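Local coordinates for response regulator receiver protein (Desulfuromonas acetoxidans, PDB 2ZAY) that probably acts in two-component signalling as a response regulator, this piece being the receiver domain that in its family takes up the phosphoryl signal, at residues Val14-Pro19 / Ala60-Ile65; Asp107-Pro112 / Ile116-Arg121; Glu43-Ala48 / Met68-Ser73. One frame throughout, in Å; residues are numbered along the deposited sequence.

Contact 1 of 3, residues Val14-Pro19 / Ala60-Ile65; sequences VDTQLP and ANMPKI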
loop_
_atom_site.group_PDB
_atom_site.type_symbol
_atom_site.label_atom_id
_atom_site.label_comp_id
_atom_site.label_asym_id
_atom_site.label_seq_id
_atom_site.Cartn_x
_atom_site.Cartn_y
_atom_site.Cartn_z
ATOM N N VAL A 14 -2.794 -3.674 -2.388
ATOM C CA VAL A 14 -3.116 -5.018 -1.899
ATOM C C VAL A 14 -4.230 -4.913 -0.851
ATOM O O VAL A 14 -4.051 -4.278 0.190
ATOM C CB VAL A 14 -1.884 -5.684 -1.222
ATOM C CG1 VAL A 14 -2.150 -7.170 -1.017
ATOM C CG2 VAL A 14 -0.634 -5.468 -2.056
ATOM N N ASP A 15 -5.378 -5.529 -1.117
ATOM C CA ASP A 15 -6.501 -5.468 -0.178
ATOM C C ASP A 15 -7.385 -6.694 -0.389
ATOM O O ASP A 15 -7.542 -7.154 -1.522
ATOM C CB ASP A 15 -7.320 -4.194 -0.418
ATOM C CG ASP A 15 -8.247 -3.863 0.747
ATOM O OD1 ASP A 15 -7.803 -3.172 1.685
ATOM O OD2 ASP A 15 -9.413 -4.305 0.731
ATOM N N THR A 16 -7.963 -7.220 0.689
ATOM C CA THR A 16 -8.809 -8.404 0.586
ATOM C C THR A 16 -10.225 -8.100 0.090
ATOM O O THR A 16 -11.004 -9.015 -0.183
ATOM C CB THR A 16 -8.882 -9.168 1.934
ATOM O OG1 THR A 16 -9.311 -8.281 2.973
ATOM C CG2 THR A 16 -7.515 -9.744 2.295
ATOM N N GLN A 17 -10.561 -6.821 -0.021
ATOM C CA GLN A 17 -11.870 -6.424 -0.528
ATOM C C GLN A 17 -11.704 -5.245 -1.480
ATOM O O GLN A 17 -12.179 -4.134 -1.226
ATOM C CB GLN A 17 -12.828 -6.079 0.623
ATOM C CG GLN A 17 -12.388 -4.936 1.509
ATOM C CD GLN A 17 -13.096 -4.944 2.855
ATOM O OE1 GLN A 17 -13.039 -5.931 3.593
ATOM N NE2 GLN A 17 -13.762 -3.839 3.184
ATOM N N LEU A 18 -11.009 -5.511 -2.584
ATOM C CA LEU A 18 -10.747 -4.513 -3.615
ATOM C C LEU A 18 -12.007 -3.826 -4.142
ATOM O O LEU A 18 -11.983 -2.635 -4.458
ATOM C CB LEU A 18 -9.979 -5.158 -4.773
ATOM C CG LEU A 18 -8.514 -5.505 -4.482
ATOM C CD1 LEU A 18 -7.945 -6.371 -5.594
ATOM C CD2 LEU A 18 -7.709 -4.215 -4.343
ATOM N N PRO A 19 -13.122 -4.567 -4.263
ATOM C CA PRO A 19 -14.354 -3.947 -4.759
ATOM C C PRO A 19 -14.756 -2.725 -3.931
ATOM O O PRO A 19 -15.282 -1.748 -4.461
ATOM C CB PRO A 19 -15.369 -5.080 -4.651
ATOM C CG PRO A 19 -14.536 -6.283 -4.951
ATOM C CD PRO A 19 -13.289 -6.027 -4.130
ATOM N N ALA A 60 -3.636 -3.480 6.311
ATOM C CA ALA A 60 -2.827 -3.902 7.447
ATOM C C ALA A 60 -3.219 -5.275 7.973
ATOM O O ALA A 60 -2.375 -6.152 8.145
ATOM C CB ALA A 60 -2.928 -2.878 8.562
ATOM N N ASN A 61 -4.506 -5.464 8.223
ATOM C CA ASN A 61 -4.981 -6.733 8.753
ATOM C C ASN A 61 -5.659 -7.607 7.706
ATOM O O ASN A 61 -6.823 -7.399 7.375
ATOM C CB ASN A 61 -5.936 -6.455 9.915
ATOM C CG ASN A 61 -5.319 -5.537 10.956
ATOM O OD1 ASN A 61 -4.401 -5.927 11.677
ATOM N ND2 ASN A 61 -5.810 -4.303 11.025
ATOM N N MET A 62 -4.910 -8.574 7.179
ATOM C CA MET A 62 -5.422 -9.517 6.186
ATOM C C MET A 62 -5.284 -10.926 6.775
ATOM O O MET A 62 -4.292 -11.236 7.439
ATOM C CB MET A 62 -4.621 -9.438 4.875
ATOM C CG MET A 62 -4.696 -8.101 4.152
ATOM S SD MET A 62 -3.912 -8.101 2.504
ATOM C CE MET A 62 -2.144 -8.114 2.963
ATOM N N PRO A 63 -6.281 -11.794 6.543
ATOM C CA PRO A 63 -6.209 -13.156 7.079
ATOM C C PRO A 63 -5.061 -13.944 6.463
ATOM O O PRO A 63 -4.687 -13.704 5.320
ATOM C CB PRO A 63 -7.580 -13.736 6.729
ATOM C CG PRO A 63 -7.932 -13.021 5.464
ATOM C CD PRO A 63 -7.524 -11.595 5.775
ATOM N N LYS A 64 -4.509 -14.878 7.234
ATOM C CA LYS A 64 -3.400 -15.714 6.781
ATOM C C LYS A 64 -2.106 -14.902 6.730
ATOM O O LYS A 64 -1.216 -15.096 7.560
ATOM C CB LYS A 64 -3.699 -16.306 5.396
ATOM C CG LYS A 64 -5.000 -17.098 5.311
ATOM C CD LYS A 64 -4.952 -18.357 6.166
ATOM C CE LYS A 64 -6.267 -19.123 6.091
ATOM N NZ LYS A 64 -6.238 -20.371 6.906
ATOM N N ILE A 65 -2.007 -13.997 5.758
ATOM C CA ILE A 65 -0.824 -13.156 5.612
ATOM C C ILE A 65 -1.210 -11.685 5.773
ATOM O O ILE A 65 -1.994 -11.144 4.995
ATOM C CB ILE A 65 -0.159 -13.360 4.246
ATOM C CG1 ILE A 65 0.007 -14.855 3.968
ATOM C CG2 ILE A 65 1.209 -12.687 4.234
ATOM C CD1 ILE A 65 0.719 -15.171 2.665
#

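Contact 2 of 3, residues Asp107-Pro112 / Ile116-Arg121; sequences DFIAKP and IRLSAR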
loop_
_atom_site.group_PDB
_atom_site.type_symbol
_atom_site.label_atom_id
_atom_site.label_comp_id
_atom_site.label_asym_id
_atom_site.label_seq_id
_atom_site.Cartn_x
_atom_site.Cartn_y
_atom_site.Cartn_z
ATOM N N ASP A 107 3.713 5.492 5.703
ATOM C CA ASP A 107 2.534 6.252 6.121
ATOM C C ASP A 107 1.450 5.276 6.574
ATOM O O ASP A 107 1.558 4.063 6.355
ATOM C CB ASP A 107 1.993 7.149 4.992
ATOM C CG ASP A 107 1.284 8.402 5.527
ATOM O OD1 ASP A 107 0.819 8.386 6.690
ATOM O OD2 ASP A 107 1.182 9.405 4.789
ATOM N N PHE A 108 0.420 5.812 7.217
ATOM C CA PHE A 108 -0.690 5.009 7.721
ATOM C C PHE A 108 -1.983 5.777 7.467
ATOM O O PHE A 108 -2.105 6.943 7.857
ATOM C CB PHE A 108 -0.511 4.771 9.219
ATOM C CG PHE A 108 -1.625 3.979 9.847
ATOM C CD1 PHE A 108 -1.549 2.593 9.930
ATOM C CD2 PHE A 108 -2.751 4.624 10.355
ATOM C CE1 PHE A 108 -2.581 1.853 10.515
ATOM C CE2 PHE A 108 -3.792 3.899 10.942
ATOM C CZ PHE A 108 -3.705 2.508 11.022
ATOM N N ILE A 109 -2.943 5.130 6.816
ATOM C CA ILE A 109 -4.210 5.775 6.500
ATOM C C ILE A 109 -5.379 4.942 6.993
ATOM O O ILE A 109 -5.500 3.763 6.659
ATOM C CB ILE A 109 -4.363 5.971 4.979
ATOM C CG1 ILE A 109 -3.148 6.722 4.428
ATOM C CG2 ILE A 109 -5.652 6.743 4.676
ATOM C CD1 ILE A 109 -3.156 6.852 2.913
ATOM N N ALA A 110 -6.242 5.563 7.788
ATOM C CA ALA A 110 -7.405 4.875 8.324
ATOM C C ALA A 110 -8.553 4.810 7.323
ATOM O O ALA A 110 -8.867 5.800 6.658
ATOM C CB ALA A 110 -7.875 5.570 9.599
ATOM N N LYS A 111 -9.159 3.633 7.202
ATOM C CA LYS A 111 -10.311 3.447 6.329
ATOM C C LYS A 111 -11.496 4.059 7.088
ATOM O O LYS A 111 -11.427 4.242 8.303
ATOM C CB LYS A 111 -10.579 1.953 6.096
ATOM C CG LYS A 111 -9.598 1.238 5.175
ATOM C CD LYS A 111 -9.898 -0.258 5.155
ATOM C CE LYS A 111 -9.609 -0.901 3.800
ATOM N NZ LYS A 111 -8.198 -0.763 3.373
ATOM N N PRO A 112 -12.590 4.400 6.384
ATOM C CA PRO A 112 -12.768 4.248 4.940
ATOM C C PRO A 112 -11.835 5.184 4.191
ATOM O O PRO A 112 -11.476 6.252 4.686
ATOM C CB PRO A 112 -14.243 4.593 4.736
ATOM C CG PRO A 112 -14.499 5.588 5.816
ATOM C CD PRO A 112 -13.811 4.956 6.997
ATOM N N ILE A 116 -9.420 11.796 -2.281
ATOM C CA ILE A 116 -8.668 13.053 -2.230
ATOM C C ILE A 116 -7.507 12.944 -1.243
ATOM O O ILE A 116 -6.390 13.391 -1.521
ATOM C CB ILE A 116 -9.577 14.238 -1.813
ATOM C CG1 ILE A 116 -10.656 14.464 -2.879
ATOM C CG2 ILE A 116 -8.748 15.503 -1.637
ATOM C CD1 ILE A 116 -11.652 15.565 -2.527
ATOM N N ARG A 117 -7.783 12.339 -0.095
ATOM C CA ARG A 117 -6.788 12.146 0.953
ATOM C C ARG A 117 -5.718 11.157 0.496
ATOM O O ARG A 117 -4.521 11.405 0.647
ATOM C CB ARG A 117 -7.481 11.627 2.218
ATOM C CG ARG A 117 -6.602 11.531 3.452
ATOM C CD ARG A 117 -7.468 11.426 4.713
ATOM N NE ARG A 117 -8.452 12.507 4.764
ATOM C CZ ARG A 117 -9.274 12.731 5.784
ATOM N NH1 ARG A 117 -9.239 11.949 6.855
ATOM N NH2 ARG A 117 -10.133 13.738 5.735
ATOM N N LEU A 118 -6.155 10.041 -0.076
ATOM C CA LEU A 118 -5.224 9.016 -0.540
ATOM C C LEU A 118 -4.285 9.547 -1.620
ATOM O O LEU A 118 -3.082 9.304 -1.585
ATOM C CB LEU A 118 -5.994 7.811 -1.077
ATOM C CG LEU A 118 -5.135 6.637 -1.555
ATOM C CD1 LEU A 118 -4.219 6.164 -0.426
ATOM C CD2 LEU A 118 -6.044 5.505 -2.010
ATOM N N SER A 119 -4.846 10.278 -2.578
ATOM C CA SER A 119 -4.057 10.846 -3.662
ATOM C C SER A 119 -2.947 11.748 -3.132
ATOM O O SER A 119 -1.787 11.609 -3.521
ATOM C CB SER A 119 -4.954 11.647 -4.603
ATOM O OG SER A 119 -4.183 12.280 -5.612
ATOM N N ALA A 120 -3.308 12.676 -2.250
ATOM C CA ALA A 120 -2.336 13.599 -1.670
ATOM C C ALA A 120 -1.260 12.865 -0.859
ATOM O O ALA A 120 -0.092 13.247 -0.885
ATOM C CB ALA A 120 -3.053 14.612 -0.784
ATOM N N ARG A 121 -1.663 11.821 -0.137
ATOM C CA ARG A 121 -0.739 11.037 0.694
ATOM C C ARG A 121 0.289 10.308 -0.171
ATOM O O ARG A 121 1.472 10.248 0.166
ATOM C CB ARG A 121 -1.529 10.030 1.541
ATOM C CG ARG A 121 -2.304 10.662 2.697
ATOM C CD ARG A 121 -1.388 10.901 3.881
ATOM N NE ARG A 121 -2.007 11.681 4.951
ATOM C CZ ARG A 121 -1.370 12.031 6.063
ATOM N NH1 ARG A 121 -0.108 11.662 6.238
ATOM N NH2 ARG A 121 -1.979 12.762 6.989
HETATM O O HOH W 1 1.975 11.160 3.012
#

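Contact 3 of 3, residues Glu43-Ala48 / Met68-Ser73; sequences EAVPVA and MDLFNS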
loop_
_atom_site.group_PDB
_atom_site.type_symbol
_atom_site.label_atom_id
_atom_site.label_comp_id
_atom_site.label_asym_id
_atom_site.label_seq_id
_atom_site.Cartn_x
_atom_site.Cartn_y
_atom_site.Cartn_z
ATOM N N GLU A 43 -0.019 -13.267 -3.822
ATOM C CA GLU A 43 0.335 -12.856 -5.178
ATOM C C GLU A 43 1.107 -11.536 -5.189
ATOM O O GLU A 43 1.910 -11.291 -6.087
ATOM C CB GLU A 43 -0.910 -12.719 -6.064
ATOM C CG GLU A 43 -1.959 -11.736 -5.567
ATOM C CD GLU A 43 -2.983 -11.389 -6.645
ATOM O OE1 GLU A 43 -4.074 -10.878 -6.303
ATOM O OE2 GLU A 43 -2.691 -11.618 -7.837
ATOM N N ALA A 44 0.874 -10.704 -4.176
ATOM C CA ALA A 44 1.526 -9.398 -4.078
ATOM C C ALA A 44 3.051 -9.403 -4.146
ATOM O O ALA A 44 3.638 -8.588 -4.857
ATOM C CB ALA A 44 1.069 -8.684 -2.799
ATOM N N VAL A 45 3.698 -10.300 -3.407
ATOM C CA VAL A 45 5.161 -10.343 -3.401
ATOM C C VAL A 45 5.788 -10.611 -4.773
ATOM O O VAL A 45 6.600 -9.820 -5.255
ATOM C CB VAL A 45 5.691 -11.378 -2.378
ATOM C CG1 VAL A 45 7.208 -11.426 -2.430
ATOM C CG2 VAL A 45 5.224 -11.003 -0.969
ATOM N N PRO A 46 5.435 -11.734 -5.416
ATOM C CA PRO A 46 6.016 -12.016 -6.736
ATOM C C PRO A 46 5.663 -10.913 -7.740
ATOM O O PRO A 46 6.475 -10.545 -8.591
ATOM C CB PRO A 46 5.383 -13.358 -7.112
ATOM C CG PRO A 46 5.152 -14.006 -5.762
ATOM C CD PRO A 46 4.596 -12.856 -4.960
ATOM N N VAL A 47 4.442 -10.399 -7.648
ATOM C CA VAL A 47 4.017 -9.332 -8.550
ATOM C C VAL A 47 4.874 -8.085 -8.320
ATOM O O VAL A 47 5.293 -7.430 -9.271
ATOM C CB VAL A 47 2.530 -8.972 -8.348
ATOM C CG1 VAL A 47 2.174 -7.729 -9.158
ATOM C CG2 VAL A 47 1.650 -10.134 -8.797
ATOM N N ALA A 48 5.146 -7.764 -7.058
ATOM C CA ALA A 48 5.962 -6.587 -6.763
ATOM C C ALA A 48 7.362 -6.741 -7.336
ATOM O O ALA A 48 7.909 -5.814 -7.930
ATOM C CB ALA A 48 6.038 -6.362 -5.259
ATOM N N MET A 68 1.804 -6.565 7.663
ATOM C CA MET A 68 3.127 -6.573 8.295
ATOM C C MET A 68 3.963 -7.729 7.744
ATOM O O MET A 68 5.180 -7.608 7.604
ATOM C CB MET A 68 3.014 -6.703 9.819
ATOM C CG MET A 68 2.548 -5.438 10.525
ATOM S SD MET A 68 2.590 -5.572 12.344
ATOM C CE MET A 68 1.210 -6.685 12.604
ATOM N N ASP A 69 3.306 -8.847 7.432
ATOM C CA ASP A 69 3.999 -10.008 6.874
ATOM C C ASP A 69 4.493 -9.650 5.482
ATOM O O ASP A 69 5.612 -9.991 5.099
ATOM C CB ASP A 69 3.062 -11.217 6.774
ATOM C CG ASP A 69 2.696 -11.788 8.128
ATOM O OD1 ASP A 69 3.599 -11.878 8.989
ATOM O OD2 ASP A 69 1.515 -12.159 8.324
ATOM N N LEU A 70 3.643 -8.959 4.726
ATOM C CA LEU A 70 3.993 -8.533 3.375
ATOM C C LEU A 70 5.166 -7.562 3.460
ATOM O O LEU A 70 6.128 -7.673 2.702
ATOM C CB LEU A 70 2.800 -7.841 2.700
ATOM C CG LEU A 70 3.046 -7.266 1.295
ATOM C CD1 LEU A 70 3.574 -8.362 0.387
ATOM C CD2 LEU A 70 1.750 -6.684 0.729
ATOM N N PHE A 71 5.077 -6.605 4.382
ATOM C CA PHE A 71 6.148 -5.632 4.556
ATOM C C PHE A 71 7.479 -6.357 4.782
ATOM O O PHE A 71 8.487 -6.042 4.146
ATOM C CB PHE A 71 5.857 -4.739 5.759
ATOM C CG PHE A 71 6.873 -3.646 5.964
ATOM C CD1 PHE A 71 6.742 -2.428 5.308
ATOM C CD2 PHE A 71 7.963 -3.840 6.808
ATOM C CE1 PHE A 71 7.681 -1.408 5.493
ATOM C CE2 PHE A 71 8.907 -2.839 7.002
ATOM C CZ PHE A 71 8.769 -1.613 6.344
ATOM N N ASN A 72 7.479 -7.330 5.691
ATOM C CA ASN A 72 8.702 -8.075 5.991
ATOM C C ASN A 72 9.200 -8.880 4.793
ATOM O O ASN A 72 10.408 -8.954 4.555
ATOM C CB ASN A 72 8.493 -9.024 7.181
ATOM C CG ASN A 72 8.276 -8.285 8.494
ATOM O OD1 ASN A 72 8.803 -7.189 8.698
ATOM N ND2 ASN A 72 7.516 -8.895 9.399
ATOM N N SER A 73 8.280 -9.486 4.047
ATOM C CA SER A 73 8.669 -10.274 2.877
ATOM C C SER A 73 9.316 -9.396 1.809
ATOM O O SER A 73 10.269 -9.804 1.148
ATOM C CB SER A 73 7.452 -10.995 2.295
ATOM O OG SER A 73 6.958 -11.943 3.220
#

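Contact 1 of 3, residues Val14-Pro19 / Ala60-Ile65
P63, whose ring carbon CD packs on T16, also accepts at its backbone O the shortest polar bond here, 2.7 Å from I65 N. The bond skips one residue, K64, whose backbone angles (phi 73°, psi -72°) are those of a classic gamma turn, and so folds the loop back just beyond the Met-Pro pair that follows the third strand of the receiver domain. The two segments are loops at the C-terminal ends of the strands of the parallel sheet, where response regulators keep their phosphorylation pocket. In the first loop D15 OD2 receives Q17 N at 2.9 Å, closing an Asx turn; the donor comes to the anti side of the carboxylate and well out of its plane. D15 OD1 is salt-bridged to K111, and T16 OG1 is hydrogen-bonded to E59, the last residue of strand 55-59, which probably occupies the place where most receiver domains carry the phospho-accepting aspartate.

Across the loops the contact itself is apolar. With OG1 of T16 set between the backbone N and the carbonyl carbon (chi1 55°) and used on E59, the methyl CG2 is left to face the second loop. It lies 3.8 Å from M62 CG, with M62 CB and SD hardly farther, and touches P63 CD at 3.9 Å. The threonine therefore divides its work, hydroxyl to E59 and methyl to the Met-Pro pair. Deeper down, V14 ends its strand with CG1 directed at the thioether, and the two side chains run roughly perpendicular to each other. M62 is extended as far as SD and then bends at its last torsion. The buried thioether thus rests on the valine from two atoms, V14 CG1 lying 4.0 Å from M62 SD and 4.1 Å from M62 CE.

Contact 2 of 3, residues Asp107-Pro112 / Ile116-Arg121
D107 and R121 make the charged part of this contact, a salt bridge in which R121 NH1 donates to D107 OD2 at 3.0 Å with an N-H...O angle of 154°. The acceptor uses its syn lone pair, while from the arginine's side it lies at the guanidinium edge, slightly tilted from the plane. Carboxylate and guanidinium planes stand 66° apart, so a single N-H carries the bridge instead of a side-by-side pair of hydrogen bonds. A bend at chi2 of R121 (-82°) swings its outer chain round toward the aspartate.

Two further hydrogen bonds steady the carboxylate. D107 OD1 takes the backbone N of F108 at 2.7 Å, on its anti side, which limits rotation of the group. A water donates to D107 OD2 at 2.6 Å and also to R121 O, so strand and helix are joined a second time through solvent. With an alanine here the carboxylate is gone, and R121 NH1 and this water would probably be left without their acceptor, the guanidinium being freer to turn.

The apolar part is carried by I109 CD1, at the end of a chain that projects from the strand toward the helix. It meets L118 CD1 at 3.6 Å, the two side chains crossing at about a right angle, and R121 CB at 3.8 Å. R121 thereby serves both kinds of contact, its first carbons covering the isoleucine and its head holding the aspartate. L118 also packs on L28 of helix 22-31, the neighbour on this face of the sheet.

Strand 107-110 and helix 116-121 run antiparallel, 10.3 Å apart at closest approach: this is the last beta-alpha unit of the receiver domain, with the cis peptide between K111 and P112 in the loop that joins strand to helix.

Contact 3 of 3, residues Glu43-Ala48 / Met68-Ser73
A44 and V45 turn toward L70 where helix 41-51 lies beside helix 67-75, two neighbouring helices on one face of the parallel sheet in the alpha/beta/alpha sandwich of a receiver domain. The short segments of the two helices run in broadly the same direction, crossing at -30° with 10.2 Å between their axes. A44 comes first along the chain. Its lone methyl CB sits between the helix and the branched end of L70, with both L70 CD1 and L70 CD2 4.1 Å from A44 CB. The small side chain probably lets the leucine reach in toward the sheet, where V14 of strand 9-14 touches both residues.

V45 follows and makes the closest approach. Its methyl CG2, anti to the carbonyl carbon, is only 3.4 Å from L70 CD1, tighter than ordinary van der Waals contact. The two side chains lie alongside one another and point opposite ways. L70 does not aim straight at the first helix; with CG anti to its backbone N (chi1 177°), the terminal methyls nevertheless come across. The same V45 CG2 reaches S73 CB at 4.0 Å, so one methyl bears on two successive turns of the partner helix.

Next in sequence is P46, whose N cannot donate to the preceding turn, and the helix is kinked there. The partner helix answers V45 with carbon alone, the S73 hydroxyl being turned back on its own helix. There S73 OG and S73 N grip D69 O from opposite faces of its plane, the hydroxyl at 3.0 Å from D69 O and above the carbonyl plane.

In the fold
From the N terminus, strand 9-14 leads into the first loop of contact 1, which closes on 60-65 after a helix, a strand, helix 41-51 and strand 55-59 have intervened. Contact 3 opens within that span, at 43-48, and closes beyond it, at 68-73, so contacts 1 and 3 cross. They also touch through V14. Contact 2 comes later in series and closes a short turn between the last strand and the last helix. It lies on the other side of the chain's centre from contact 3, yet the salt bridge from K111 to D15 ties it to contact 1 across the C-terminal ends of the strands.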